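Local coordinates for protein aminoacyl-histidine dipeptidase (PDB 3MRU) that probably hydrolyses dipeptides, carnosine-type Xaa-His substrates among them, as a zinc-dependent metallopeptidase of the M20C family, at residues C184-R198 with T357-L371. Residues are numbered along the deposited sequence; the frame is centred on the assembly and turned at random.
Sequences CAGGIDGAMTFDITR and TEENKVTVLCLIRSL
Three carbonyl oxygens share the guanidinium of Arg198: NH2 donates to Glu358 O at 2.7 Å, NE to Gln314 O and NH1, weakly, to Val251 O. This grip closes the end away from the zinc site of a long antiparallel ladder in which strand 186-195 pairs with strand 361-370, in the lobe that stands apart from the zinc-bearing catalytic domain of this M20 peptidase. The chain turns back around Glu359 and Asn360, linking two antiparallel strands, and the arginine docks on this hairpin turn, its NH1 edge meeting Thr357 CG2 in the guanidinium plane. At the turn Asn360 O also accepts Ile196 N (3.1 Å), with the donor well above the carbonyl plane.

Farther along, backbone bonds run both ways between hydrogen-bonded pairs such as Met192 and Val364, whose N and O atoms are joined in each direction. Buried apolar groups line one face of the sheet. Here the Phe194 ring has Val362 O in its plane at the edge and, through CE1, reaches Val364 CG2 at 3.9 Å, while Phe324 makes an edge-to-face contact with it. Ile188 and Ile368 run alongside each other, Ile188 CG2 against Ile368 CB. Just past the strand, Ile196 holds CG1 between its backbone N and carbonyl carbon (chi1 69°), which brings CD1 to Val362 CG2 (3.5 Å).

The other face is partly exposed and more polar: Thr193 CG2 rests against Lys361 CE. Nearer the zinc site, Leu367 CD1 meets Ile188 O across the pairing (3.3 Å), while its CD2 covers one guanidinium face of Arg369, on the same strand, whose NE bonds to Ser220 OG.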
ATOM      1  N   CYS A 184       5.665   4.095   7.089  1.00 78.02           N
ATOM      2  CA  CYS A 184       5.419   3.430   5.805  1.00 76.43           C
ATOM      3  C   CYS A 184       6.218   4.041   4.657  1.00 75.07           C
ATOM      4  O   CYS A 184       6.817   5.101   4.793  1.00 74.34           O
ATOM      5  CB  CYS A 184       3.921   3.413   5.473  1.00 78.05           C
ATOM      6  SG  CYS A 184       3.240   5.033   5.248  1.00 77.55           S
ATOM      7  N   ALA A 185       6.203   3.345   3.530  1.00 65.97           N
ATOM      8  CA  ALA A 185       6.879   3.786   2.322  1.00 65.17           C
ATOM      9  C   ALA A 185       6.028   4.716   1.472  1.00 64.32           C
ATOM     10  O   ALA A 185       4.827   4.507   1.310  1.00 64.49           O
ATOM     11  CB  ALA A 185       7.309   2.572   1.499  1.00 82.44           C
ATOM     12  N   GLY A 186       6.666   5.745   0.925  1.00 72.85           N
ATOM     13  CA  GLY A 186       6.076   6.540  -0.143  1.00 71.46           C
ATOM     14  C   GLY A 186       6.266   5.744  -1.405  1.00 70.52           C
ATOM     15  O   GLY A 186       6.731   4.601  -1.361  1.00 70.62           O
ATOM     16  N   GLY A 187       5.907   6.319  -2.538  1.00 69.48           N
ATOM     17  CA  GLY A 187       6.163   5.632  -3.787  1.00 68.78           C
ATOM     18  C   GLY A 187       6.170   6.576  -4.957  1.00 68.42           C
ATOM     19  O   GLY A 187       5.843   7.751  -4.794  1.00 68.48           O
ATOM     20  N   ILE A 188       6.544   6.070  -6.129  1.00 53.75           N
ATOM     21  CA  ILE A 188       6.425   6.833  -7.352  1.00 53.47           C
ATOM     22  C   ILE A 188       6.543   5.920  -8.567  1.00 54.21           C
ATOM     23  O   ILE A 188       7.397   5.024  -8.601  1.00 54.50           O
ATOM     24  CB  ILE A 188       7.480   7.905  -7.392  1.00 58.26           C
ATOM     25  CG1 ILE A 188       7.221   8.878  -8.534  1.00 57.29           C
ATOM     26  CG2 ILE A 188       8.859   7.273  -7.443  1.00 58.74           C
ATOM     27  CD1 ILE A 188       7.590   8.464  -9.900  1.00 89.58           C
ATOM     28  N   ASP A 189       5.672   6.138  -9.551  1.00 55.02           N
ATOM     29  CA  ASP A 189       5.650   5.340 -10.755  1.00 55.43           C
ATOM     30  C   ASP A 189       6.655   5.929 -11.670  1.00 54.59           C
ATOM     31  O   ASP A 189       6.715   7.131 -11.813  1.00 54.34           O
ATOM     32  CB  ASP A 189       4.297   5.446 -11.446  1.00 99.38           C
ATOM     33  CG  ASP A 189       3.127   4.989 -10.561  1.00104.53           C
ATOM     34  OD1 ASP A 189       3.194   3.868  -9.999  1.00110.04           O
ATOM     35  OD2 ASP A 189       2.121   5.745 -10.443  1.00108.91           O
ATOM     36  N   GLY A 190       7.451   5.067 -12.288  1.00 68.23           N
ATOM     37  CA  GLY A 190       8.387   5.454 -13.354  1.00 67.36           C
ATOM     38  C   GLY A 190       8.131   4.729 -14.667  1.00 66.91           C
ATOM     39  O   GLY A 190       7.580   3.621 -14.691  1.00 67.34           O
ATOM     40  N   ALA A 191       8.513   5.361 -15.768  1.00 67.46           N
ATOM     41  CA  ALA A 191       8.325   4.777 -17.086  1.00 66.71           C
ATOM     42  C   ALA A 191       9.461   5.113 -18.062  1.00 66.51           C
ATOM     43  O   ALA A 191       9.575   6.241 -18.543  1.00 66.45           O
ATOM     44  CB  ALA A 191       6.999   5.256 -17.611  1.00 47.33           C
ATOM     45  N   MET A 192      10.301   4.125 -18.344  1.00 61.95           N
ATOM     46  CA  MET A 192      11.379   4.297 -19.283  1.00 62.30           C
ATOM     47  C   MET A 192      10.948   3.827 -20.655  1.00 62.79           C
ATOM     48  O   MET A 192      10.592   2.663 -20.839  1.00 62.98           O
ATOM     49  CB  MET A 192      12.588   3.521 -18.826  1.00 59.84           C
ATOM     50  CG  MET A 192      13.848   4.049 -19.412  1.00 59.92           C
ATOM     51  SD  MET A 192      15.246   3.138 -18.790  1.00 61.30           S
ATOM     52  CE  MET A 192      15.522   3.871 -17.177  1.00 59.22           C
ATOM     53  N   THR A 193      10.987   4.736 -21.624  1.00 46.31           N
ATOM     54  CA  THR A 193      10.439   4.462 -22.935  1.00 46.79           C
ATOM     55  C   THR A 193      11.522   4.601 -23.963  1.00 47.03           C
ATOM     56  O   THR A 193      12.395   5.464 -23.846  1.00 46.17           O
ATOM     57  CB  THR A 193       9.293   5.431 -23.298  1.00 69.55           C
ATOM     58  OG1 THR A 193       8.890   6.183 -22.139  1.00 69.38           O
ATOM     59  CG2 THR A 193       8.102   4.650 -23.877  1.00 69.53           C
ATOM     60  N   PHE A 194      11.442   3.747 -24.977  1.00 60.77           N
ATOM     61  CA  PHE A 194      12.458   3.656 -26.028  1.00 62.64           C
ATOM     62  C   PHE A 194      11.844   3.907 -27.397  1.00 64.67           C
ATOM     63  O   PHE A 194      10.782   3.359 -27.725  1.00 65.14           O
ATOM     64  CB  PHE A 194      13.146   2.280 -26.010  1.00 62.16           C
ATOM     65  CG  PHE A 194      13.996   2.054 -24.796  1.00 60.30           C
ATOM     66  CD1 PHE A 194      13.426   1.600 -23.605  1.00 58.30           C
ATOM     67  CD2 PHE A 194      15.352   2.316 -24.834  1.00 58.53           C
ATOM     68  CE1 PHE A 194      14.181   1.427 -22.483  1.00 57.63           C
ATOM     69  CE2 PHE A 194      16.128   2.129 -23.708  1.00 59.35           C
ATOM     70  CZ  PHE A 194      15.541   1.695 -22.532  1.00 59.57           C
ATOM     71  N   ASP A 195      12.496   4.745 -28.196  1.00 76.34           N
ATOM     72  CA  ASP A 195      11.973   4.988 -29.522  1.00 78.69           C
ATOM     73  C   ASP A 195      12.712   4.168 -30.572  1.00 79.69           C
ATOM     74  O   ASP A 195      13.728   4.613 -31.146  1.00 79.86           O
ATOM     75  CB  ASP A 195      11.903   6.480 -29.826  1.00101.26           C
ATOM     76  CG  ASP A 195      10.559   7.082 -29.435  1.00103.90           C
ATOM     77  OD1 ASP A 195       9.503   6.459 -29.742  1.00106.81           O
ATOM     78  OD2 ASP A 195      10.552   8.170 -28.815  1.00106.39           O
ATOM     79  N   ILE A 196      12.174   2.970 -30.814  1.00 70.25           N
ATOM     80  CA  ILE A 196      12.834   1.972 -31.652  1.00 71.56           C
ATOM     81  C   ILE A 196      12.301   1.871 -33.065  1.00 72.74           C
ATOM     82  O   ILE A 196      11.104   2.087 -33.326  1.00 72.10           O
ATOM     83  CB  ILE A 196      12.847   0.537 -31.030  1.00 67.23           C
ATOM     84  CG1 ILE A 196      11.447  -0.077 -30.976  1.00 65.90           C
ATOM     85  CG2 ILE A 196      13.480   0.555 -29.649  1.00 68.23           C
ATOM     86  CD1 ILE A 196      11.412  -1.589 -30.753  1.00 83.78           C
ATOM     87  N   THR A 197      13.237   1.529 -33.953  1.00117.99           N
ATOM     88  CA  THR A 197      12.975   1.216 -35.363  1.00119.45           C
ATOM     89  C   THR A 197      13.403  -0.231 -35.689  1.00120.33           C
ATOM     90  O   THR A 197      14.274  -0.805 -35.014  1.00121.00           O
ATOM     91  CB  THR A 197      13.702   2.201 -36.296  1.00 72.83           C
ATOM     92  OG1 THR A 197      15.111   2.154 -36.024  1.00 73.41           O
ATOM     93  CG2 THR A 197      13.175   3.614 -36.072  1.00 72.09           C
ATOM     94  N   ARG A 198      12.796  -0.807 -36.722  1.00 93.64           N
ATOM     95  CA  ARG A 198      12.968  -2.219 -37.001  1.00 94.46           C
ATOM     96  C   ARG A 198      13.509  -2.555 -38.375  1.00 95.65           C
ATOM     97  O   ARG A 198      13.095  -1.977 -39.379  1.00 96.29           O
ATOM     98  CB  ARG A 198      11.652  -2.930 -36.803  1.00 82.98           C
ATOM     99  CG  ARG A 198      11.315  -3.089 -35.371  1.00 81.96           C
ATOM    100  CD  ARG A 198       9.976  -3.682 -35.251  1.00 80.14           C
ATOM    101  NE  ARG A 198       9.947  -4.579 -34.111  1.00 80.03           N
ATOM    102  CZ  ARG A 198       9.432  -4.269 -32.932  1.00 79.48           C
ATOM    103  NH1 ARG A 198       9.452  -5.169 -31.965  1.00 79.48           N
ATOM    104  NH2 ARG A 198       8.898  -3.066 -32.730  1.00 78.67           N
ATOM    105  N   THR A 357       6.564  -4.339 -25.435  1.00 78.97           N
ATOM    106  CA  THR A 357       7.087  -3.924 -26.719  1.00 80.29           C
ATOM    107  C   THR A 357       5.892  -3.682 -27.606  1.00 81.80           C
ATOM    108  O   THR A 357       4.838  -4.259 -27.374  1.00 82.47           O
ATOM    109  CB  THR A 357       7.924  -5.068 -27.316  1.00 67.94           C
ATOM    110  OG1 THR A 357       9.058  -5.299 -26.470  1.00 67.69           O
ATOM    111  CG2 THR A 357       8.393  -4.757 -28.739  1.00 67.01           C
ATOM    112  N   GLU A 358       6.039  -2.824 -28.604  1.00100.28           N
ATOM    113  CA  GLU A 358       5.055  -2.713 -29.684  1.00102.00           C
ATOM    114  C   GLU A 358       5.872  -2.306 -30.902  1.00102.43           C
ATOM    115  O   GLU A 358       7.103  -2.286 -30.805  1.00102.76           O
ATOM    116  CB  GLU A 358       3.992  -1.660 -29.351  1.00 95.48           C
ATOM    117  CG  GLU A 358       4.599  -0.361 -28.808  1.00 98.50           C
ATOM    118  CD  GLU A 358       3.693   0.840 -29.036  1.00102.51           C
ATOM    119  OE1 GLU A 358       3.220   1.432 -28.023  1.00103.84           O
ATOM    120  OE2 GLU A 358       3.466   1.198 -30.226  1.00104.17           O
ATOM    121  N   GLU A 359       5.243  -2.003 -32.044  1.00103.49           N
ATOM    122  CA  GLU A 359       6.048  -1.482 -33.156  1.00104.11           C
ATOM    123  C   GLU A 359       6.492  -0.053 -32.857  1.00103.74           C
ATOM    124  O   GLU A 359       5.651   0.839 -32.647  1.00104.11           O
ATOM    125  CB  GLU A 359       5.377  -1.601 -34.537  1.00104.85           C
ATOM    126  CG  GLU A 359       6.452  -1.585 -35.681  1.00106.43           C
ATOM    127  CD  GLU A 359       5.957  -1.111 -37.078  1.00106.83           C
ATOM    128  OE1 GLU A 359       4.846  -1.521 -37.521  1.00109.39           O
ATOM    129  OE2 GLU A 359       6.698  -0.331 -37.741  1.00107.15           O
ATOM    130  N   ASN A 360       7.811   0.142 -32.796  1.00 97.77           N
ATOM    131  CA  ASN A 360       8.433   1.476 -32.580  1.00 97.05           C
ATOM    132  C   ASN A 360       8.562   1.985 -31.144  1.00 95.94           C
ATOM    133  O   ASN A 360       9.095   3.075 -30.928  1.00 96.37           O
ATOM    134  CB  ASN A 360       7.771   2.554 -33.447  1.00118.41           C
ATOM    135  CG  ASN A 360       7.878   2.249 -34.930  1.00119.46           C
ATOM    136  OD1 ASN A 360       8.976   2.281 -35.506  1.00119.74           O
ATOM    137  ND2 ASN A 360       6.737   1.938 -35.558  1.00119.68           N
ATOM    138  N   LYS A 361       8.094   1.199 -30.174  1.00 83.83           N
ATOM    139  CA  LYS A 361       8.118   1.603 -28.778  1.00 82.00           C
ATOM    140  C   LYS A 361       8.281   0.402 -27.861  1.00 80.43           C
ATOM    141  O   LYS A 361       7.516  -0.565 -27.917  1.00 80.01           O
ATOM    142  CB  LYS A 361       6.829   2.341 -28.436  1.00 84.75           C
ATOM    143  CG  LYS A 361       6.863   3.306 -27.262  1.00 85.98           C
ATOM    144  CD  LYS A 361       5.416   3.760 -27.013  1.00 89.68           C
ATOM    145  CE  LYS A 361       5.296   4.813 -25.929  1.00 91.95           C
ATOM    146  NZ  LYS A 361       5.910   6.099 -26.383  1.00 93.68           N
ATOM    147  N   VAL A 362       9.309   0.482 -27.027  1.00 65.77           N
ATOM    148  CA  VAL A 362       9.502  -0.410 -25.895  1.00 63.93           C
ATOM    149  C   VAL A 362       9.377   0.432 -24.651  1.00 62.59           C
ATOM    150  O   VAL A 362       9.990   1.494 -24.539  1.00 62.26           O
ATOM    151  CB  VAL A 362      10.888  -1.027 -25.888  1.00 75.21           C
ATOM    152  CG1 VAL A 362      10.950  -2.161 -24.891  1.00 75.10           C
ATOM    153  CG2 VAL A 362      11.217  -1.539 -27.250  1.00 76.03           C
ATOM    154  N   THR A 363       8.580  -0.054 -23.713  1.00 70.52           N
ATOM    155  CA  THR A 363       8.276   0.710 -22.524  1.00 69.29           C
ATOM    156  C   THR A 363       8.440  -0.129 -21.264  1.00 68.32           C
ATOM    157  O   THR A 363       7.845  -1.203 -21.120  1.00 68.24           O
ATOM    158  CB  THR A 363       6.884   1.388 -22.636  1.00 70.81           C
ATOM    159  OG1 THR A 363       6.337   1.608 -21.326  1.00 69.76           O
ATOM    160  CG2 THR A 363       5.910   0.552 -23.538  1.00 70.59           C
ATOM    161  N   VAL A 364       9.277   0.382 -20.369  1.00 63.74           N
ATOM    162  CA  VAL A 364       9.673  -0.308 -19.160  1.00 62.78           C
ATOM    163  C   VAL A 364       9.059   0.431 -17.991  1.00 62.39           C
ATOM    164  O   VAL A 364       9.374   1.584 -17.767  1.00 62.90           O
ATOM    165  CB  VAL A 364      11.232  -0.341 -19.014  1.00 51.01           C
ATOM    166  CG1 VAL A 364      11.658  -1.194 -17.822  1.00 50.09           C
ATOM    167  CG2 VAL A 364      11.912  -0.856 -20.306  1.00 50.61           C
ATOM    168  N   LEU A 365       8.173  -0.229 -17.253  1.00 62.27           N
ATOM    169  CA  LEU A 365       7.476   0.395 -16.125  1.00 61.53           C
ATOM    170  C   LEU A 365       7.894  -0.174 -14.787  1.00 61.26           C
ATOM    171  O   LEU A 365       7.994  -1.402 -14.616  1.00 60.84           O
ATOM    172  CB  LEU A 365       5.972   0.188 -16.253  1.00 58.47           C
ATOM    173  CG  LEU A 365       5.056   1.220 -16.888  1.00 58.05           C
ATOM    174  CD1 LEU A 365       5.525   1.631 -18.270  1.00 57.68           C
ATOM    175  CD2 LEU A 365       3.671   0.615 -16.939  1.00 57.49           C
ATOM    176  N   CYS A 366       8.071   0.729 -13.829  1.00 66.61           N
ATOM    177  CA  CYS A 366       8.584   0.377 -12.521  1.00 66.68           C
ATOM    178  C   CYS A 366       8.106   1.315 -11.415  1.00 65.60           C
ATOM    179  O   CYS A 366       7.583   2.403 -11.672  1.00 65.23           O
ATOM    180  CB  CYS A 366      10.118   0.312 -12.553  1.00 72.50           C
ATOM    181  SG  CYS A 366      10.905   1.934 -12.565  1.00 77.71           S
ATOM    182  N   LEU A 367       8.296   0.885 -10.173  1.00 63.75           N
ATOM    183  CA  LEU A 367       7.715   1.593  -9.051  1.00 63.26           C
ATOM    184  C   LEU A 367       8.675   1.646  -7.870  1.00 63.11           C
ATOM    185  O   LEU A 367       8.988   0.624  -7.261  1.00 63.62           O
ATOM    186  CB  LEU A 367       6.378   0.951  -8.658  1.00 41.85           C
ATOM    187  CG  LEU A 367       5.694   1.394  -7.363  1.00 41.40           C
ATOM    188  CD1 LEU A 367       5.292   2.843  -7.426  1.00 42.13           C
ATOM    189  CD2 LEU A 367       4.478   0.552  -7.112  1.00 41.80           C
ATOM    190  N   ILE A 368       9.140   2.848  -7.554  1.00 73.59           N
ATOM    191  CA  ILE A 368      10.090   3.012  -6.476  1.00 73.00           C
ATOM    192  C   ILE A 368       9.315   3.233  -5.203  1.00 73.66           C
ATOM    193  O   ILE A 368       8.360   4.032  -5.174  1.00 74.47           O
ATOM    194  CB  ILE A 368      11.030   4.212  -6.723  1.00 44.54           C
ATOM    195  CG1 ILE A 368      11.708   4.072  -8.084  1.00 43.32           C
ATOM    196  CG2 ILE A 368      12.047   4.321  -5.619  1.00 42.48           C
ATOM    197  CD1 ILE A 368      12.365   5.347  -8.613  1.00 83.64           C
ATOM    198  N   ARG A 369       9.722   2.523  -4.155  1.00 55.45           N
ATOM    199  CA  ARG A 369       9.173   2.706  -2.823  1.00 55.10           C
ATOM    200  C   ARG A 369      10.275   3.140  -1.888  1.00 55.66           C
ATOM    201  O   ARG A 369      11.446   2.795  -2.099  1.00 55.72           O
ATOM    202  CB  ARG A 369       8.638   1.403  -2.315  1.00 56.36           C
ATOM    203  CG  ARG A 369       7.457   0.937  -3.025  1.00 56.76           C
ATOM    204  CD  ARG A 369       7.144  -0.421  -2.493  1.00 58.87           C
ATOM    205  NE  ARG A 369       6.027  -1.041  -3.189  1.00 60.76           N
ATOM    206  CZ  ARG A 369       4.793  -0.562  -3.186  1.00 61.39           C
ATOM    207  NH1 ARG A 369       4.522   0.571  -2.548  1.00 63.13           N
ATOM    208  NH2 ARG A 369       3.844  -1.197  -3.849  1.00 61.32           N
ATOM    209  N   SER A 370       9.897   3.885  -0.849  1.00 53.45           N
ATOM    210  CA  SER A 370      10.836   4.323   0.169  1.00 54.08           C
ATOM    211  C   SER A 370      10.132   4.923   1.387  1.00 54.59           C
ATOM    212  O   SER A 370       9.057   5.509   1.263  1.00 54.16           O
ATOM    213  CB  SER A 370      11.885   5.255  -0.434  1.00 60.81           C
ATOM    214  OG  SER A 370      12.777   5.655   0.583  1.00 60.97           O
ATOM    215  N   LEU A 371      10.784   4.802   2.547  1.00 55.14           N
ATOM    216  CA  LEU A 371      10.316   5.408   3.786  1.00 56.09           C
ATOM    217  C   LEU A 371      10.897   6.805   3.805  1.00 57.49           C
ATOM    218  O   LEU A 371      10.174   7.779   4.020  1.00 57.30           O
ATOM    219  CB  LEU A 371      10.787   4.644   5.013  1.00 50.47           C
ATOM    220  CG  LEU A 371      10.802   3.118   5.007  1.00 49.97           C
ATOM    221  CD1 LEU A 371      11.442   2.628   6.282  1.00 49.63           C
ATOM    222  CD2 LEU A 371       9.404   2.559   4.900  1.00 51.52           C
TER